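Local coordinates for protein nucleoporin nup120 (Schizosaccharomyces pombe, PDB 4GQ2) that serves as a structural constituent of the nuclear pore complex, whose components can also act as docking partners for transiently associated nuclear transport factors, at residues A[90-95]-A[526-531]; A[96-101]-A[667-672]; A[673-678]-A[774-779]. One frame throughout, in Å; residues are numbered along the deposited sequence.

Contact 1 of 3, residues A[90-95]-A[526-531]; sequences SLNSKK and DPSNAV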
loop_
_atom_site.group_PDB
_atom_site.type_symbol
_atom_site.label_atom_id
_atom_site.label_comp_id
_atom_site.label_asym_id
_atom_site.label_seq_id
_atom_site.Cartn_x
_atom_site.Cartn_y
_atom_site.Cartn_z
ATOM N N SER A 90 22.207 -3.705 4.499
ATOM C CA SER A 90 23.068 -2.605 4.050
ATOM C C SER A 90 22.242 -1.400 3.638
ATOM O O SER A 90 21.258 -1.541 2.918
ATOM C CB SER A 90 23.928 -3.029 2.859
ATOM O OG SER A 90 24.523 -4.292 3.079
ATOM N N LEU A 91 22.657 -0.222 4.099
ATOM C CA LEU A 91 22.003 1.048 3.768
ATOM C C LEU A 91 22.720 1.787 2.643
ATOM O O LEU A 91 22.091 2.532 1.885
ATOM C CB LEU A 91 21.912 1.946 5.010
ATOM C CG LEU A 91 20.587 2.049 5.781
ATOM C CD1 LEU A 91 19.743 0.802 5.630
ATOM C CD2 LEU A 91 20.822 2.354 7.256
ATOM N N ASN A 92 24.034 1.579 2.546
ATOM C CA ASN A 92 24.858 2.200 1.505
ATOM C C ASN A 92 24.644 1.552 0.146
ATOM O O ASN A 92 24.246 0.388 0.058
ATOM C CB ASN A 92 26.344 2.125 1.871
ATOM C CG ASN A 92 26.699 2.982 3.071
ATOM O OD1 ASN A 92 26.265 4.131 3.189
ATOM N ND2 ASN A 92 27.502 2.424 3.972
ATOM N N SER A 93 24.898 2.313 -0.910
ATOM C CA SER A 93 24.856 1.764 -2.263
ATOM C C SER A 93 26.142 0.996 -2.550
ATOM O O SER A 93 27.221 1.395 -2.104
ATOM C CB SER A 93 24.637 2.869 -3.307
ATOM O OG SER A 93 25.365 4.046 -2.997
ATOM N N LYS A 94 26.024 -0.112 -3.274
ATOM C CA LYS A 94 27.197 -0.872 -3.689
ATOM C C LYS A 94 27.410 -0.823 -5.199
ATOM O O LYS A 94 26.608 -0.247 -5.936
ATOM C CB LYS A 94 27.117 -2.323 -3.195
ATOM C CG LYS A 94 27.887 -2.582 -1.906
ATOM C CD LYS A 94 27.019 -2.450 -0.659
ATOM C CE LYS A 94 26.686 -3.805 -0.045
ATOM N NZ LYS A 94 25.886 -4.690 -0.938
ATOM N N LYS A 95 28.521 -1.407 -5.640
ATOM C CA LYS A 95 28.770 -1.659 -7.052
ATOM C C LYS A 95 28.233 -3.046 -7.411
ATOM O O LYS A 95 28.706 -3.672 -8.364
ATOM C CB LYS A 95 30.275 -1.621 -7.338
ATOM C CG LYS A 95 30.881 -0.239 -7.520
ATOM C CD LYS A 95 32.328 -0.354 -7.987
ATOM C CE LYS A 95 32.929 0.998 -8.346
ATOM N NZ LYS A 95 33.274 1.819 -7.152
ATOM N N ASP A 526 26.910 0.951 13.368
ATOM C CA ASP A 526 27.580 0.678 12.116
ATOM C C ASP A 526 28.342 1.941 11.757
ATOM O O ASP A 526 27.727 2.980 11.493
ATOM C CB ASP A 526 26.565 0.320 11.029
ATOM C CG ASP A 526 27.216 -0.028 9.697
ATOM O OD1 ASP A 526 28.457 -0.119 9.621
ATOM O OD2 ASP A 526 26.475 -0.221 8.713
ATOM N N PRO A 527 29.686 1.870 11.781
ATOM C CA PRO A 527 30.517 3.024 11.429
ATOM C C PRO A 527 30.573 3.256 9.922
ATOM O O PRO A 527 30.758 4.395 9.483
ATOM C CB PRO A 527 31.899 2.643 11.968
ATOM C CG PRO A 527 31.911 1.152 11.966
ATOM C CD PRO A 527 30.493 0.704 12.192
ATOM N N SER A 528 30.418 2.180 9.149
ATOM C CA SER A 528 30.382 2.241 7.688
ATOM C C SER A 528 29.258 3.164 7.224
ATOM O O SER A 528 29.487 4.085 6.438
ATOM C CB SER A 528 30.210 0.837 7.103
ATOM O OG SER A 528 29.969 0.884 5.709
ATOM N N ASN A 529 28.050 2.904 7.717
ATOM C CA ASN A 529 26.944 3.852 7.626
ATOM C C ASN A 529 27.071 4.863 8.761
ATOM O O ASN A 529 28.090 4.914 9.443
ATOM C CB ASN A 529 25.606 3.111 7.717
ATOM C CG ASN A 529 25.341 2.228 6.508
ATOM O OD1 ASN A 529 25.260 2.713 5.382
ATOM N ND2 ASN A 529 25.190 0.925 6.739
ATOM N N ALA A 530 26.046 5.673 8.971
ATOM C CA ALA A 530 26.026 6.553 10.133
ATOM C C ALA A 530 25.224 5.920 11.273
ATOM O O ALA A 530 25.064 6.518 12.338
ATOM C CB ALA A 530 25.424 7.891 9.744
ATOM N N VAL A 531 24.772 4.687 11.055
ATOM C CA VAL A 531 23.572 4.158 11.707
ATOM C C VAL A 531 23.784 3.172 12.857
ATOM O O VAL A 531 24.657 2.306 12.805
ATOM C CB VAL A 531 22.638 3.535 10.642
ATOM C CG1 VAL A 531 21.601 2.614 11.264
ATOM C CG2 VAL A 531 21.963 4.640 9.844
#
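Leu91 meets Asn529 and Val531 where two connecting loops of the beta-propeller domain come together. One loop joins the antiparallel strands 83-88 and 101-106; the other is the hairpin loop between strands 520-525 and 532-536, which belong to a different sheet. Leu91 is buried, and its CD2 methyl touches Val531 CG2 at 3.6 Å, the two side chains crossing at about a right angle. Val531 CG1 lies anti to the backbone N (chi1 163°), which makes CG2 the nearer of the two methyls to the leucine. Phe542 of strand 539-544 packs against both residues and extends this apolar patch. Nearer its backbone, Leu91 rests its CB on the Asn529 amide, 3.5 Å from OD1.

The next residue, Asn92, approaches Asn529 from the opposite direction, with the two amide planes 37° apart. Here the model is crowded: Asn529 OD1 sits so close to the Asn92 amide that the detailed pairing of these groups is doubtful. Beside them, Asn92 ND2 lies 3.4 Å from Ser528 OG, a hydroxyl hydrogen-bonded to Ser71.

What fixes Asn529 is its own hairpin. Asp526 is a hub of this turn: its backbone N bonds Val531 O at 2.7 Å, its OD1 receives a weak bond from Ser528 N in the manner of an Asx turn, and its OD2 is bonded by Thr73 OG1 and by Asn529 ND2, the latter at 2.6 Å. Replacing Asn529 with an alanine would probably leave Asp526 without one of its donors and open a gap beside Leu91 CB. Asn529 ND2 meets Asp526 OD2 on the anti side of that oxygen, 35° out of the carboxylate plane.

Contact 2 of 3, residues A[96-101]-A[667-672]; sequences EPLSKF and AQSPSL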
loop_
_atom_site.group_PDB
_atom_site.type_symbol
_atom_site.label_atom_id
_atom_site.label_comp_id
_atom_site.label_asym_id
_atom_site.label_seq_id
_atom_site.Cartn_x
_atom_site.Cartn_y
_atom_site.Cartn_z
ATOM N N GLU A 96 27.246 -3.520 -6.650
ATOM C CA GLU A 96 26.867 -4.937 -6.678
ATOM C C GLU A 96 25.392 -5.190 -7.021
ATOM O O GLU A 96 24.561 -4.297 -6.863
ATOM C CB GLU A 96 27.229 -5.599 -5.340
ATOM C CG GLU A 96 28.711 -5.523 -4.983
ATOM C CD GLU A 96 29.177 -6.663 -4.092
ATOM O OE1 GLU A 96 28.854 -7.833 -4.396
ATOM O OE2 GLU A 96 29.883 -6.391 -3.096
ATOM N N PRO A 97 25.065 -6.415 -7.490
ATOM C CA PRO A 97 23.661 -6.774 -7.729
ATOM C C PRO A 97 22.871 -6.750 -6.424
ATOM O O PRO A 97 23.435 -7.003 -5.353
ATOM C CB PRO A 97 23.736 -8.213 -8.257
ATOM C CG PRO A 97 25.160 -8.431 -8.650
ATOM C CD PRO A 97 25.968 -7.554 -7.742
ATOM N N LEU A 98 21.579 -6.449 -6.521
ATOM C CA LEU A 98 20.718 -6.333 -5.351
ATOM C C LEU A 98 20.611 -7.633 -4.569
ATOM O O LEU A 98 20.661 -8.723 -5.145
ATOM C CB LEU A 98 19.321 -5.883 -5.761
ATOM C CG LEU A 98 19.198 -4.568 -6.529
ATOM C CD1 LEU A 98 17.748 -4.366 -6.933
ATOM C CD2 LEU A 98 19.711 -3.381 -5.726
ATOM N N SER A 99 20.465 -7.505 -3.254
ATOM C CA SER A 99 20.177 -8.648 -2.397
ATOM C C SER A 99 18.700 -9.002 -2.518
ATOM O O SER A 99 17.845 -8.331 -1.951
ATOM C CB SER A 99 20.530 -8.334 -0.944
ATOM O OG SER A 99 21.895 -7.992 -0.815
ATOM N N LYS A 100 18.403 -10.049 -3.277
ATOM C CA LYS A 100 17.024 -10.471 -3.505
ATOM C C LYS A 100 16.710 -11.735 -2.725
ATOM O O LYS A 100 15.612 -12.291 -2.831
ATOM C CB LYS A 100 16.782 -10.708 -4.996
ATOM C CG LYS A 100 16.770 -9.455 -5.860
ATOM C CD LYS A 100 16.961 -9.833 -7.323
ATOM C CE LYS A 100 16.511 -8.731 -8.268
ATOM N NZ LYS A 100 16.770 -9.091 -9.695
ATOM N N PHE A 101 17.684 -12.195 -1.943
ATOM C CA PHE A 101 17.539 -13.440 -1.193
ATOM C C PHE A 101 18.159 -13.312 0.183
ATOM O O PHE A 101 19.141 -12.579 0.364
ATOM C CB PHE A 101 18.185 -14.618 -1.949
ATOM C CG PHE A 101 17.677 -14.784 -3.354
ATOM C CD1 PHE A 101 16.503 -15.494 -3.606
ATOM C CD2 PHE A 101 18.348 -14.194 -4.426
ATOM C CE1 PHE A 101 16.016 -15.626 -4.901
ATOM C CE2 PHE A 101 17.863 -14.317 -5.721
ATOM C CZ PHE A 101 16.698 -15.037 -5.956
ATOM N N ALA A 667 23.740 8.796 -7.606
ATOM C CA ALA A 667 23.950 7.751 -8.592
ATOM C C ALA A 667 24.902 6.713 -7.981
ATOM O O ALA A 667 25.976 7.063 -7.490
ATOM C CB ALA A 667 24.531 8.336 -9.871
ATOM N N GLN A 668 24.512 5.440 -7.995
ATOM C CA GLN A 668 23.256 5.013 -8.601
ATOM C C GLN A 668 22.316 4.299 -7.627
ATOM O O GLN A 668 21.569 4.951 -6.902
ATOM C CB GLN A 668 23.512 4.154 -9.847
ATOM C CG GLN A 668 23.837 4.950 -11.101
ATOM C CD GLN A 668 23.650 4.147 -12.373
ATOM O OE1 GLN A 668 24.247 3.084 -12.547
ATOM N NE2 GLN A 668 22.823 4.659 -13.278
ATOM N N SER A 669 22.375 2.967 -7.611
ATOM C CA SER A 669 21.316 2.138 -7.040
ATOM C C SER A 669 21.300 2.083 -5.515
ATOM O O SER A 669 22.323 1.814 -4.893
ATOM C CB SER A 669 21.378 0.718 -7.612
ATOM O OG SER A 669 20.219 -0.025 -7.263
ATOM N N PRO A 670 20.121 2.338 -4.911
ATOM C CA PRO A 670 19.925 2.081 -3.490
ATOM C C PRO A 670 19.700 0.596 -3.261
ATOM O O PRO A 670 19.323 -0.117 -4.190
ATOM C CB PRO A 670 18.645 2.849 -3.173
ATOM C CG PRO A 670 17.882 2.853 -4.458
ATOM C CD PRO A 670 18.914 2.910 -5.545
ATOM N N SER A 671 19.931 0.128 -2.038
ATOM C CA SER A 671 19.571 -1.239 -1.691
ATOM C C SER A 671 18.055 -1.314 -1.549
ATOM O O SER A 671 17.399 -0.300 -1.278
ATOM C CB SER A 671 20.217 -1.644 -0.373
ATOM O OG SER A 671 19.541 -1.033 0.714
ATOM N N LEU A 672 17.498 -2.508 -1.713
ATOM C CA LEU A 672 16.075 -2.704 -1.470
ATOM C C LEU A 672 15.713 -2.326 -0.036
ATOM O O LEU A 672 14.720 -1.633 0.195
ATOM C CB LEU A 672 15.660 -4.140 -1.780
ATOM C CG LEU A 672 15.679 -4.486 -3.274
ATOM C CD1 LEU A 672 15.540 -5.994 -3.464
ATOM C CD2 LEU A 672 14.626 -3.692 -4.067
#
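Leu98 packs against Ser669, Pro670 and Leu672 in the lead-in to helix 672-703, and this is the snug part of the contact. With CG anti to its carbonyl carbon (chi1 -57°), the buried leucine sets CD2 against two oxygens, 3.6 Å from Pro670 O and 3.7 Å from Ser669 OG. Its other methyl, CD1, lies 4.2 Å from Leu672 CG. Ser669 OG donates to Pro670 O over 3.2 Å, tilted 30° from the carbonyl plane, so the leucine methyl packs on two oxygens already joined by a hydrogen bond. Leu672 is buried as well, and its CD1 touches the backbone of the loop at Ser99 O, 3.6 Å away. The lead-in ends in a helix N-cap, in which Ser671 OG caps the backbone N of Leu674 and also bonds Ser90 O; a propeller loop is thereby seated on the start of a helix of the helical domain. Toward Lys100 the packing thins: this residue offers Leu672 CD1 just the aliphatic part of its chain, CG at 4.4 Å. Both Ser99 and Lys100 are partly exposed, and the Ser99 hydroxyl is bonded to Asp88 within its own hairpin.

Contact 3 of 3, residues A[673-678]-A[774-779]; sequences FLCASV and FSALNY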
loop_
_atom_site.group_PDB
_atom_site.type_symbol
_atom_site.label_atom_id
_atom_site.label_comp_id
_atom_site.label_asym_id
_atom_site.label_seq_id
_atom_site.Cartn_x
_atom_site.Cartn_y
_atom_site.Cartn_z
ATOM N N PHE A 673 16.544 -2.750 0.914
ATOM C CA PHE A 673 16.313 -2.458 2.323
ATOM C C PHE A 673 16.230 -0.960 2.606
ATOM O O PHE A 673 15.425 -0.524 3.445
ATOM C CB PHE A 673 17.364 -3.133 3.211
ATOM C CG PHE A 673 17.159 -2.886 4.681
ATOM C CD1 PHE A 673 16.078 -3.447 5.355
ATOM C CD2 PHE A 673 18.035 -2.083 5.384
ATOM C CE1 PHE A 673 15.891 -3.213 6.706
ATOM C CE2 PHE A 673 17.850 -1.840 6.735
ATOM C CZ PHE A 673 16.777 -2.405 7.398
ATOM N N LEU A 674 17.043 -0.172 1.901
ATOM C CA LEU A 674 16.949 1.280 1.999
ATOM C C LEU A 674 15.570 1.794 1.560
ATOM O O LEU A 674 14.933 2.570 2.276
ATOM C CB LEU A 674 18.040 1.976 1.193
ATOM C CG LEU A 674 17.913 3.473 1.483
ATOM C CD1 LEU A 674 18.981 3.972 2.447
ATOM C CD2 LEU A 674 17.887 4.280 0.202
ATOM N N CYS A 675 15.125 1.356 0.387
ATOM C CA CYS A 675 13.817 1.728 -0.138
ATOM C C CYS A 675 12.700 1.378 0.839
ATOM O O CYS A 675 11.816 2.200 1.091
ATOM C CB CYS A 675 13.561 1.058 -1.492
ATOM S SG CYS A 675 14.762 1.529 -2.751
ATOM N N ALA A 676 12.759 0.172 1.403
ATOM C CA ALA A 676 11.774 -0.264 2.396
ATOM C C ALA A 676 11.791 0.627 3.637
ATOM O O ALA A 676 10.742 0.992 4.162
ATOM C CB ALA A 676 12.015 -1.710 2.779
ATOM N N SER A 677 12.989 0.988 4.088
ATOM C CA SER A 677 13.149 1.800 5.292
ATOM C C SER A 677 12.590 3.201 5.090
ATOM O O SER A 677 11.822 3.701 5.918
ATOM C CB SER A 677 14.626 1.871 5.684
ATOM O OG SER A 677 15.107 0.575 6.016
ATOM N N VAL A 678 12.972 3.820 3.973
ATOM C CA VAL A 678 12.504 5.154 3.617
ATOM C C VAL A 678 10.980 5.192 3.498
ATOM O O VAL A 678 10.334 6.088 4.067
ATOM C CB VAL A 678 13.172 5.655 2.318
ATOM C CG1 VAL A 678 12.488 6.916 1.809
ATOM C CG2 VAL A 678 14.660 5.907 2.555
ATOM N N PHE A 774 8.775 5.246 -5.396
ATOM C CA PHE A 774 8.985 6.682 -5.188
ATOM C C PHE A 774 10.263 6.944 -4.389
ATOM O O PHE A 774 11.041 7.843 -4.718
ATOM C CB PHE A 774 7.792 7.285 -4.445
ATOM C CG PHE A 774 7.959 8.740 -4.088
ATOM C CD1 PHE A 774 7.840 9.734 -5.062
ATOM C CD2 PHE A 774 8.216 9.118 -2.779
ATOM C CE1 PHE A 774 7.963 11.071 -4.730
ATOM C CE2 PHE A 774 8.353 10.462 -2.440
ATOM C CZ PHE A 774 8.228 11.441 -3.419
ATOM N N SER A 775 10.468 6.153 -3.337
ATOM C CA SER A 775 11.624 6.313 -2.470
ATOM C C SER A 775 12.907 6.153 -3.267
ATOM O O SER A 775 13.847 6.927 -3.109
ATOM C CB SER A 775 11.566 5.307 -1.318
ATOM O OG SER A 775 10.481 5.603 -0.455
ATOM N N ALA A 776 12.924 5.164 -4.153
ATOM C CA ALA A 776 14.094 4.891 -4.977
ATOM C C ALA A 776 14.412 6.042 -5.937
ATOM O O ALA A 776 15.582 6.351 -6.154
ATOM C CB ALA A 776 13.929 3.580 -5.720
ATOM N N LEU A 777 13.382 6.693 -6.481
ATOM C CA LEU A 777 13.580 7.825 -7.403
ATOM C C LEU A 777 14.190 9.052 -6.725
ATOM O O LEU A 777 14.774 9.908 -7.390
ATOM C CB LEU A 777 12.266 8.234 -8.075
ATOM C CG LEU A 777 11.621 7.246 -9.047
ATOM C CD1 LEU A 777 10.190 7.660 -9.361
ATOM C CD2 LEU A 777 12.455 7.129 -10.315
ATOM N N ASN A 778 14.038 9.142 -5.408
ATOM C CA ASN A 778 14.539 10.284 -4.658
ATOM C C ASN A 778 15.797 9.942 -3.874
ATOM O O ASN A 778 16.192 10.681 -2.970
ATOM C CB ASN A 778 13.454 10.807 -3.721
ATOM C CG ASN A 778 12.346 11.512 -4.463
ATOM O OD1 ASN A 778 12.479 12.675 -4.827
ATOM N ND2 ASN A 778 11.241 10.809 -4.695
ATOM N N TYR A 779 16.413 8.813 -4.226
ATOM C CA TYR A 779 17.592 8.316 -3.527
ATOM C C TYR A 779 18.673 9.387 -3.467
ATOM O O TYR A 779 18.998 10.016 -4.474
ATOM C CB TYR A 779 18.126 7.040 -4.187
ATOM C CG TYR A 779 19.368 6.498 -3.516
ATOM C CD1 TYR A 779 19.355 6.154 -2.167
ATOM C CD2 TYR A 779 20.559 6.334 -4.226
ATOM C CE1 TYR A 779 20.485 5.659 -1.545
ATOM C CE2 TYR A 779 21.698 5.839 -3.609
ATOM C CZ TYR A 779 21.652 5.506 -2.269
ATOM O OH TYR A 779 22.765 5.015 -1.630
#
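Leu674, Cys675 and Val678 on helix 672-703 meet Ser775 and Ala776 near the end of helix 770-777 and Tyr779 in the turn just after it. Leu674 CD2 approaches the Tyr779 ring obliquely at CD1 and CE1, 3.4 Å from each, and the two side chains cross at about a right angle. Next to this pair Cys675 SG lies 3.7 Å from Ala776 CB. On the far flank Val678 CG1 presses on Ser775, 3.6 Å from CB and nearer still to OG. The small serine and alanine probably allow the close backbone approach: the CA atoms of Cys675 and Ser775 are 5.6 Å apart, and Cys675 O looks onto Ser775 CB.

A second shell sets these groups in place. The buried Ser775 hydroxyl is bonded to Leu771 O one turn earlier in its helix. Tyr779 leaves the chain with CG anti to the backbone N (chi1 179°), which carries its ring back to Leu674, and its OH is hydrogen-bonded to Ser93 OG of the propeller loop. The turn that delivers it is fixed by Tyr779 N bonding Ala776 O, and by Asn778, whose ND2 donates to Phe774 O at 3.0 Å and also lies over one face of the Phe774 ring, offset toward its rim. Helix 790-803 packs on Val678 and Tyr779. Close helix-helix packing over small side chains, Ser775 and Ala776, here joins helix 672-703 of the Nup120 helical domain to helix 770-777.

From the N terminus, the loop after strand 83-88 supplies first 90-95 and then 96-101, so contacts 1 and 2 open in immediate succession. Contact 1 closes at 526-531, between two of the last propeller strands; contact 2 stays open until 667-672, so the two cross. Contact 3 opens at once with 673-678 and closes at 774-779, a shorter loop in series with both. One propeller loop is thus tied to the hairpin of strands 520-525 and 532-536 and to the start of helix 672-703, which contact 3 joins to helix 770-777. Contacts 1 and 3 meet where Leu91 CD1 packs on Phe673; contact 2 joins contact 1 through Ser671 and contact 3 through Pro670 on Tyr779.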